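Local coordinates for protein endo-arabinase (PDB 5C0P) that probably hydrolyses O-glycosidic bonds in the degradation of L-arabinan, as a glycosyl hydrolase family 43 enzyme that binds magnesium, at residues F30-K35 against P83-Y88; S38-H43 against K56-W61. All blocks are in the same frame, centred on the assembly; numbering follows the deposited sequence.

Overall arrangement
Both contacts belong to the same side of the propeller fold expected of glycosyl hydrolase family 43, their centres about 11 Å apart. Contact 1 joins strand 30-34 to residues 83-88 of strand 78-88, in the next sheet, beside the magnesium ion, whereas contact 2 lies farther out and packs residues 39-43 of strand 39-45 against the turn at 56-59 and the start of strand 60-68. The two meet where strands 30-34 and 39-45 pair: L32 O lies 2.9 Å from Y41 N, a probable hydrogen bond. D84 of contact 1 binds magnesium, and its side chain is about 7 Å from that of D136, predicted to tune the catalytic acid. The L42 side chain of contact 2 stays about 9 Å from the ion.

Contact 1 of 2, residues F30-K35 against P83-Y88; sequences FILVDK and PDVYEY. With MG (magnesium ion), chain C.
F30 lays its ring across D84 and V85 where two neighbouring blades of the family 43 beta-propeller meet. Strand 30-34 and segment 83-88 head the same way; the axes of these segments run 16° apart and approach to 6.7 Å, and side chains fill the join between the two sheets.

The F30 ring carries the aromatic contact. With CG swung opposite the backbone N (chi1 -175°), it reaches over the second strand and turns its edge to the face of Y86, a T-shaped pair with planes at 69° in which F30 CZ comes to 3.5 Å from Y86 CE1. One face of F30 is covered by D84 CB, a CH-pi contact 3.9 Å from the ring centroid, with V85 N next to it. The fit is tight at the rim, where F30 CE1 lies 3.0 Å from V85 O. An alanine in place of F30 would probably leave the Y86 face without this edge partner and open a gap over D84 CB and beside V85 O.

Aliphatic packing continues the seam: L32 CD2 touches V85 CG1 at 3.8 Å, while L32 CD1 rests near V85 O.

Polar contacts gather at the magnesium ion. D84 OD1 binds it at 2.1 Å, and H261 NE2 with four waters completes six ligands. The other oxygen, D84 OD2, accepts from metal-bound water 3 and, weakly, from Y86 OH, whose stronger partner is L139 N; with the metal bond at OD1, this second shell probably limits how the carboxylate can turn. Water 2, also on the metal, donates to P83 O. Near that same carbonyl, water 1 accepts the N-H of F30, with F30 N to the water oxygen 2.9 Å.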
# COMPACT_ATOMS: atom_id res chain seq x y z
N PHE A 30 -6.53 -0.74 -2.72
CA PHE A 30 -5.70 -1.83 -3.19
C PHE A 30 -6.61 -2.88 -3.81
O PHE A 30 -7.55 -3.35 -3.16
CB PHE A 30 -4.94 -2.43 -2.00
CG PHE A 30 -3.95 -3.50 -2.38
CD1 PHE A 30 -4.39 -4.79 -2.69
CD2 PHE A 30 -2.59 -3.24 -2.41
CE1 PHE A 30 -3.49 -5.78 -3.04
CE2 PHE A 30 -1.68 -4.23 -2.75
CZ PHE A 30 -2.13 -5.51 -3.07
N ILE A 31 -6.34 -3.26 -5.05
CA ILE A 31 -7.15 -4.26 -5.74
C ILE A 31 -6.47 -5.62 -5.71
O ILE A 31 -5.36 -5.79 -6.24
CB ILE A 31 -7.36 -3.88 -7.22
CG1 ILE A 31 -8.02 -2.50 -7.35
CG2 ILE A 31 -8.18 -4.98 -7.93
CD1 ILE A 31 -9.38 -2.41 -6.65
N LEU A 32 -7.12 -6.59 -5.06
CA LEU A 32 -6.67 -7.98 -5.10
C LEU A 32 -7.29 -8.65 -6.32
O LEU A 32 -8.52 -8.74 -6.42
CB LEU A 32 -7.09 -8.71 -3.83
CG LEU A 32 -6.91 -10.23 -3.84
CD1 LEU A 32 -5.44 -10.64 -3.91
CD2 LEU A 32 -7.56 -10.82 -2.60
N VAL A 33 -6.46 -9.11 -7.25
CA VAL A 33 -6.92 -9.91 -8.38
C VAL A 33 -6.77 -11.37 -8.00
O VAL A 33 -5.65 -11.88 -7.90
CB VAL A 33 -6.09 -9.63 -9.65
CG1 VAL A 33 -6.65 -10.39 -10.85
CG2 VAL A 33 -6.06 -8.15 -9.94
N ASP A 34 -7.89 -12.04 -7.75
CA ASP A 34 -7.82 -13.42 -7.29
C ASP A 34 -8.21 -14.38 -8.41
O ASP A 34 -9.39 -14.50 -8.75
CB ASP A 34 -8.75 -13.64 -6.11
CG ASP A 34 -8.61 -15.01 -5.52
OD1 ASP A 34 -7.45 -15.41 -5.25
OD2 ASP A 34 -9.64 -15.71 -5.37
N LYS A 35 -7.23 -15.07 -8.97
CA LYS A 35 -7.53 -16.02 -10.03
C LYS A 35 -8.37 -17.19 -9.52
O LYS A 35 -9.25 -17.69 -10.23
CB LYS A 35 -6.24 -16.54 -10.67
CG LYS A 35 -5.38 -15.47 -11.28
CD LYS A 35 -5.97 -14.97 -12.58
N PRO A 83 -5.54 -0.90 4.17
CA PRO A 83 -5.31 -2.33 3.98
C PRO A 83 -4.81 -2.68 2.57
O PRO A 83 -5.23 -2.07 1.57
CB PRO A 83 -6.70 -2.94 4.22
CG PRO A 83 -7.66 -1.80 3.92
CD PRO A 83 -6.96 -0.57 4.37
N ASP A 84 -3.90 -3.66 2.50
CA ASP A 84 -3.51 -4.34 1.27
C ASP A 84 -3.83 -5.81 1.50
O ASP A 84 -3.73 -6.29 2.64
CB ASP A 84 -2.00 -4.28 1.06
CG ASP A 84 -1.46 -2.91 0.67
OD1 ASP A 84 -2.21 -1.91 0.63
OD2 ASP A 84 -0.24 -2.87 0.38
N VAL A 85 -4.17 -6.55 0.45
CA VAL A 85 -4.35 -8.00 0.60
C VAL A 85 -3.61 -8.74 -0.49
O VAL A 85 -3.77 -8.43 -1.68
CB VAL A 85 -5.85 -8.41 0.61
CG1 VAL A 85 -5.99 -9.93 0.71
CG2 VAL A 85 -6.57 -7.76 1.78
N TYR A 86 -2.81 -9.73 -0.09
CA TYR A 86 -1.98 -10.48 -1.01
C TYR A 86 -2.31 -11.95 -0.97
O TYR A 86 -2.51 -12.53 0.10
CB TYR A 86 -0.51 -10.32 -0.64
CG TYR A 86 -0.07 -8.88 -0.62
CD1 TYR A 86 0.39 -8.26 -1.77
CD2 TYR A 86 -0.12 -8.14 0.56
CE1 TYR A 86 0.80 -6.93 -1.77
CE2 TYR A 86 0.29 -6.81 0.57
CZ TYR A 86 0.74 -6.22 -0.59
OH TYR A 86 1.15 -4.89 -0.58
N GLU A 87 -2.33 -12.59 -2.14
CA GLU A 87 -2.35 -14.04 -2.19
C GLU A 87 -0.91 -14.51 -2.11
O GLU A 87 -0.04 -14.04 -2.86
CB GLU A 87 -3.00 -14.55 -3.48
CG GLU A 87 -3.35 -16.04 -3.48
CD GLU A 87 -2.18 -16.97 -3.77
OE1 GLU A 87 -1.16 -16.52 -4.33
OE2 GLU A 87 -2.29 -18.17 -3.46
N TYR A 88 -0.64 -15.45 -1.22
CA TYR A 88 0.72 -15.93 -1.03
C TYR A 88 0.72 -17.39 -0.60
O TYR A 88 0.22 -17.73 0.48
CB TYR A 88 1.44 -15.06 0.01
CG TYR A 88 2.85 -15.50 0.37
CD1 TYR A 88 3.94 -15.15 -0.43
CD2 TYR A 88 3.10 -16.24 1.52
CE1 TYR A 88 5.23 -15.54 -0.10
CE2 TYR A 88 4.37 -16.62 1.86
CZ TYR A 88 5.44 -16.28 1.05
OH TYR A 88 6.71 -16.68 1.41
MG MG C . -1.83 0.17 0.36
O HOH W 1 -7.46 -1.23 -0.07
O HOH W 2 -3.92 0.27 0.66
O HOH W 3 0.19 -0.28 0.03
O HOH W 4 -1.94 0.14 -1.76
O HOH W 5 -1.32 0.23 2.41

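Contact 2 of 2, residues S38-H43 against K56-W61; sequences SMYYLH and KDLSTW
Y40 reaches from its strand to the turn at 56-59, in a blade where strand 50-55 lies between strands 39-45 and 60-68 and pairs with both. Its CG lies opposite the carbonyl carbon (chi1 -59°), which directs the ring at L58. Starting from the backbone, Y40 CB lies 3.8 Å from L58 CD2 and looser against the W61 ring. Y40 CG comes nearer, 3.5 Å from L58 CD2, and CD1 meets the same methyl, which sits over one ring face in a CH-pi contact. Along the other side, Y40 CD2 and CE2 turn their edge to the K56 backbone, with CE2 3.4 Å from K56 O. Farther out CE1 and CZ pass L58 CG and CD1, and the OH ends in a hydrogen bond with L268 N.

Flanking this, the selenomethionine M39 and K56 run side by side, M39 SE 3.7 Å from K56 CG, made possible by the bend of M39 at chi2. At the other end W61 presents CZ3 to L42 CB at 3.6 Å, and L42 CD2 lies over one face of the indole.

The turn is held by its own bonds and by S55 OG, which pairs with D57 N and L58 N. D57 OD1 accepts from S59 N at 2.9 Å, closing an Asx turn, and also from T60 N. W61 NE1 donates to L58 O at 3.0 Å, approaching from well above the carbonyl plane, so the indole and L58 are tied together.

Side-chain contacts across the interface are mostly apolar, the Y40 edge against the K56 carbonyl being the exception: the direct contact is van der Waals and CH-pi packing, while polar bonds set the turn that presents L58 to Y40.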
# COMPACT_ATOMS: atom_id res chain seq x y z
N SER A 38 -11.72 -16.10 -9.28
CA SER A 38 -11.96 -15.34 -10.51
C SER A 38 -12.75 -14.05 -10.23
O SER A 38 -13.76 -13.77 -10.89
CB SER A 38 -12.68 -16.21 -11.55
OG SER A 38 -12.61 -15.60 -12.83
N MSE A 39 -12.28 -13.30 -9.25
CA MSE A 39 -12.93 -12.07 -8.80
C MSE A 39 -11.88 -11.06 -8.37
O MSE A 39 -10.76 -11.43 -8.02
CB MSE A 39 -13.84 -12.35 -7.59
CG MSE A 39 -15.12 -13.12 -7.89
SE MSE A 39 -16.45 -11.96 -8.74
CE MSE A 39 -17.90 -13.25 -8.80
N TYR A 40 -12.28 -9.79 -8.37
CA TYR A 40 -11.48 -8.71 -7.81
C TYR A 40 -12.04 -8.37 -6.43
O TYR A 40 -13.26 -8.37 -6.22
CB TYR A 40 -11.60 -7.46 -8.67
CG TYR A 40 -11.15 -7.62 -10.11
CD1 TYR A 40 -9.82 -7.48 -10.46
CD2 TYR A 40 -12.07 -7.87 -11.12
CE1 TYR A 40 -9.40 -7.60 -11.77
CE2 TYR A 40 -11.67 -7.99 -12.44
CZ TYR A 40 -10.33 -7.86 -12.75
OH TYR A 40 -9.91 -7.97 -14.06
N TYR A 41 -11.15 -8.08 -5.48
CA TYR A 41 -11.57 -7.73 -4.13
C TYR A 41 -10.96 -6.41 -3.71
O TYR A 41 -9.77 -6.18 -3.90
CB TYR A 41 -11.18 -8.82 -3.12
CG TYR A 41 -11.81 -10.15 -3.41
CD1 TYR A 41 -11.29 -10.99 -4.40
CD2 TYR A 41 -12.94 -10.58 -2.72
CE1 TYR A 41 -11.88 -12.21 -4.68
CE2 TYR A 41 -13.53 -11.79 -2.99
CZ TYR A 41 -13.00 -12.61 -3.97
OH TYR A 41 -13.61 -13.81 -4.23
N LEU A 42 -11.79 -5.56 -3.10
CA LEU A 42 -11.34 -4.28 -2.58
C LEU A 42 -11.67 -4.23 -1.09
O LEU A 42 -12.83 -4.04 -0.70
CB LEU A 42 -12.02 -3.14 -3.34
CG LEU A 42 -11.77 -1.68 -2.94
CD1 LEU A 42 -10.29 -1.41 -2.74
CD2 LEU A 42 -12.33 -0.75 -4.01
N HIS A 43 -10.64 -4.44 -0.27
CA HIS A 43 -10.74 -4.33 1.17
C HIS A 43 -10.41 -2.89 1.55
O HIS A 43 -9.46 -2.32 1.02
CB HIS A 43 -9.74 -5.26 1.84
CG HIS A 43 -10.00 -6.71 1.59
ND1 HIS A 43 -10.57 -7.53 2.55
CD2 HIS A 43 -9.75 -7.49 0.52
CE1 HIS A 43 -10.67 -8.75 2.07
NE2 HIS A 43 -10.18 -8.76 0.83
N LYS A 56 -16.70 -8.55 -10.54
CA LYS A 56 -16.29 -9.37 -11.67
C LYS A 56 -15.41 -8.60 -12.64
O LYS A 56 -14.66 -9.21 -13.40
CB LYS A 56 -17.50 -9.90 -12.45
CG LYS A 56 -18.40 -10.87 -11.70
CD LYS A 56 -19.63 -11.17 -12.56
CE LYS A 56 -20.54 -12.23 -11.96
NZ LYS A 56 -21.66 -12.52 -12.90
N ASP A 57 -15.52 -7.27 -12.65
CA ASP A 57 -14.98 -6.50 -13.77
C ASP A 57 -14.41 -5.12 -13.44
O ASP A 57 -13.99 -4.40 -14.35
CB ASP A 57 -16.03 -6.34 -14.87
CG ASP A 57 -17.28 -5.58 -14.41
OD1 ASP A 57 -17.33 -5.12 -13.25
OD2 ASP A 57 -18.22 -5.43 -15.23
N LEU A 58 -14.42 -4.78 -12.15
CA LEU A 58 -13.96 -3.48 -11.61
C LEU A 58 -14.97 -2.35 -11.78
O LEU A 58 -14.78 -1.26 -11.22
CB LEU A 58 -12.59 -3.07 -12.17
CG LEU A 58 -11.46 -4.09 -11.97
CD1 LEU A 58 -10.27 -3.70 -12.85
CD2 LEU A 58 -11.06 -4.13 -10.51
N SER A 59 -16.05 -2.61 -12.51
CA SER A 59 -17.04 -1.57 -12.81
C SER A 59 -18.20 -1.54 -11.83
O SER A 59 -18.60 -0.47 -11.36
CB SER A 59 -17.57 -1.73 -14.24
OG SER A 59 -18.51 -0.72 -14.54
N THR A 60 -18.75 -2.71 -11.51
CA THR A 60 -19.82 -2.79 -10.52
C THR A 60 -19.41 -3.72 -9.38
O THR A 60 -18.75 -4.74 -9.61
CB THR A 60 -21.16 -3.24 -11.12
OG1 THR A 60 -21.00 -4.52 -11.74
CG2 THR A 60 -21.65 -2.24 -12.17
N TRP A 61 -19.81 -3.36 -8.16
CA TRP A 61 -19.31 -4.00 -6.96
C TRP A 61 -20.42 -4.55 -6.08
O TRP A 61 -21.58 -4.11 -6.16
CB TRP A 61 -18.45 -3.00 -6.16
CG TRP A 61 -17.22 -2.60 -6.92
CD1 TRP A 61 -17.14 -1.67 -7.93
CD2 TRP A 61 -15.92 -3.15 -6.77
NE1 TRP A 61 -15.84 -1.61 -8.39
CE2 TRP A 61 -15.07 -2.51 -7.71
CE3 TRP A 61 -15.38 -4.14 -5.94
CZ2 TRP A 61 -13.71 -2.82 -7.82
CZ3 TRP A 61 -14.03 -4.45 -6.06
CH2 TRP A 61 -13.21 -3.79 -6.99